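Local coordinates for acyl carrier protein (Thermotoga maritima MSB8, PDB 6LVU) that probably carries the growing acyl chain during fatty acid biosynthesis, as an acyl carrier protein, at residues S3-F8 / V73-E77. Numbering follows the deposited sequence.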
loop_
_atom_site.group_PDB
_atom_site.type_symbol
_atom_site.label_atom_id
_atom_site.label_comp_id
_atom_site.label_asym_id
_atom_site.label_seq_id
_atom_site.Cartn_x
_atom_site.Cartn_y
_atom_site.Cartn_z
ATOM N N SER A 3 -10.963 -6.338 10.099
ATOM C CA SER A 3 -9.522 -6.234 10.108
ATOM C C SER A 3 -9.038 -5.846 8.710
ATOM O O SER A 3 -8.233 -4.912 8.578
ATOM C CB SER A 3 -8.881 -7.538 10.594
ATOM O OG SER A 3 -9.296 -8.640 9.805
ATOM N N ARG A 4 -9.498 -6.546 7.667
ATOM C CA ARG A 4 -9.155 -6.103 6.317
ATOM C C ARG A 4 -9.685 -4.705 6.053
ATOM O O ARG A 4 -8.982 -3.857 5.488
ATOM C CB ARG A 4 -9.703 -7.043 5.246
ATOM C CG ARG A 4 -9.201 -6.642 3.820
ATOM C CD ARG A 4 -9.052 -7.822 2.897
ATOM N NE ARG A 4 -8.332 -7.517 1.658
ATOM C CZ ARG A 4 -7.219 -8.141 1.281
ATOM N NH1 ARG A 4 -6.688 -9.079 2.053
ATOM N NH2 ARG A 4 -6.629 -7.825 0.135
ATOM N N GLU A 5 -10.936 -4.455 6.454
ATOM C CA GLU A 5 -11.540 -3.149 6.237
ATOM C C GLU A 5 -10.765 -2.074 6.990
ATOM O O GLU A 5 -10.594 -0.957 6.483
ATOM C CB GLU A 5 -13.014 -3.183 6.645
ATOM C CG GLU A 5 -13.937 -3.803 5.571
ATOM C CD GLU A 5 -15.300 -4.254 6.161
ATOM O OE1 GLU A 5 -15.658 -3.845 7.296
ATOM O OE2 GLU A 5 -16.024 -5.007 5.479
ATOM N N GLU A 6 -10.258 -2.405 8.187
ATOM C CA GLU A 6 -9.429 -1.467 8.942
ATOM C C GLU A 6 -8.112 -1.204 8.225
ATOM O O GLU A 6 -7.711 -0.051 8.039
ATOM C CB GLU A 6 -9.132 -2.007 10.341
ATOM C CG GLU A 6 -8.062 -1.171 11.061
ATOM C CD GLU A 6 -7.657 -1.713 12.435
ATOM O OE1 GLU A 6 -8.026 -2.856 12.785
ATOM O OE2 GLU A 6 -6.962 -0.978 13.174
ATOM N N ILE A 7 -7.416 -2.274 7.844
ATOM C CA ILE A 7 -6.130 -2.139 7.180
ATOM C C ILE A 7 -6.295 -1.384 5.874
ATOM O O ILE A 7 -5.549 -0.441 5.582
ATOM C CB ILE A 7 -5.515 -3.528 6.945
ATOM C CG1 ILE A 7 -5.238 -4.204 8.282
ATOM C CG2 ILE A 7 -4.242 -3.421 6.099
ATOM C CD1 ILE A 7 -4.938 -5.670 8.156
ATOM N N PHE A 8 -7.288 -1.776 5.076
ATOM C CA PHE A 8 -7.482 -1.145 3.777
ATOM C C PHE A 8 -7.832 0.342 3.905
ATOM O O PHE A 8 -7.372 1.166 3.105
ATOM C CB PHE A 8 -8.564 -1.887 2.983
ATOM C CG PHE A 8 -9.018 -1.138 1.783
ATOM C CD1 PHE A 8 -10.237 -0.487 1.773
ATOM C CD2 PHE A 8 -8.199 -1.028 0.682
ATOM C CE1 PHE A 8 -10.642 0.232 0.666
ATOM C CE2 PHE A 8 -8.589 -0.303 -0.421
ATOM C CZ PHE A 8 -9.810 0.322 -0.431
ATOM N N VAL A 73 -2.489 -4.571 1.292
ATOM C CA VAL A 73 -3.393 -4.946 2.377
ATOM C C VAL A 73 -3.176 -6.401 2.760
ATOM O O VAL A 73 -2.981 -6.728 3.946
ATOM C CB VAL A 73 -4.853 -4.684 1.970
ATOM C CG1 VAL A 73 -5.768 -5.032 3.113
ATOM C CG2 VAL A 73 -5.037 -3.252 1.549
ATOM N N SER A 74 -3.141 -7.304 1.767
ATOM C CA SER A 74 -2.999 -8.724 2.080
ATOM C C SER A 74 -1.659 -9.016 2.737
ATOM O O SER A 74 -1.579 -9.822 3.666
ATOM C CB SER A 74 -3.168 -9.584 0.832
ATOM O OG SER A 74 -4.547 -9.704 0.511
ATOM N N TYR A 75 -0.594 -8.366 2.278
ATOM C CA TYR A 75 0.680 -8.572 2.942
ATOM C C TYR A 75 0.618 -8.099 4.393
ATOM O O TYR A 75 1.091 -8.794 5.298
ATOM C CB TYR A 75 1.793 -7.878 2.163
ATOM C CG TYR A 75 3.171 -8.337 2.552
ATOM C CD1 TYR A 75 3.839 -9.305 1.810
ATOM C CD2 TYR A 75 3.810 -7.814 3.674
ATOM C CE1 TYR A 75 5.110 -9.735 2.175
ATOM C CE2 TYR A 75 5.080 -8.241 4.046
ATOM C CZ TYR A 75 5.724 -9.196 3.293
ATOM O OH TYR A 75 6.988 -9.607 3.672
ATOM N N ILE A 76 -0.001 -6.939 4.641
ATOM C CA ILE A 76 -0.155 -6.467 6.015
ATOM C C ILE A 76 -1.024 -7.422 6.817
ATOM O O ILE A 76 -0.698 -7.766 7.964
ATOM C CB ILE A 76 -0.729 -5.036 6.040
ATOM C CG1 ILE A 76 0.244 -4.065 5.382
ATOM C CG2 ILE A 76 -0.925 -4.588 7.451
ATOM C CD1 ILE A 76 -0.344 -2.709 5.138
ATOM N N GLU A 77 -2.137 -7.879 6.222
ATOM C CA GLU A 77 -3.075 -8.711 6.955
ATOM C C GLU A 77 -2.444 -10.025 7.389
ATOM O O GLU A 77 -2.754 -10.531 8.472
ATOM C CB GLU A 77 -4.324 -8.973 6.109
ATOM C CG GLU A 77 -5.398 -9.717 6.873
ATOM C CD GLU A 77 -6.640 -9.973 6.034
ATOM O OE1 GLU A 77 -7.708 -10.239 6.636
ATOM O OE2 GLU A 77 -6.547 -9.920 4.780
#
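The guanidinium of Arg4 lies with one face over Val73, whose CG1 sits 3.8 Å from its plane, above its centre. At its edge, exactly in plane, is Ser74 OG; Glu77 OE2 lies near the edge but tilted out of the plane. The Phe8 ring meets Val73 edge-on, with Val73 CG2 in the ring plane. The contact belongs to the helical bundle of the acyl carrier protein fold. It joins the start of helix 4-19 to helix 69-79, whose short segments run at 122° to each other, 9.6 Å apart at closest approach. Two nitrogens of Arg4, NH1 and NH2, both donate to Ser74 OG, at 2.7 Å and 2.8 Å. Arg4 NH1 also gives a salt bridge to Glu77 OE2 at 2.9 Å, meeting that oxygen nearly along its C-O axis. The carboxylate is turned 55° from the guanidinium plane. Glu77 reaches across because its CG is anti to the backbone N (chi1 -174°) and the chain stays extended beyond. Arg4 NH2 also forms a salt bridge with Glu28, outside the two helices, so the guanidinium is held from several directions. A leucine in place of Arg4 would probably leave Glu77 without this charge partner and Ser74 OG without both donors. Beneath this polar edge the packing is apolar and buried. Ile7 lies between Val73 and Ile76, and Phe54 of helix 42-54 touches both isoleucines. Ile7 crosses Glu77 at about a right angle, and Ile7 CD1 rests 3.8 Å from Glu77 CA. Its other branch does the central packing: Ile7 CG2 stands 3.7 Å from Val73 CG1 and 3.8 Å from Ile76 CG2.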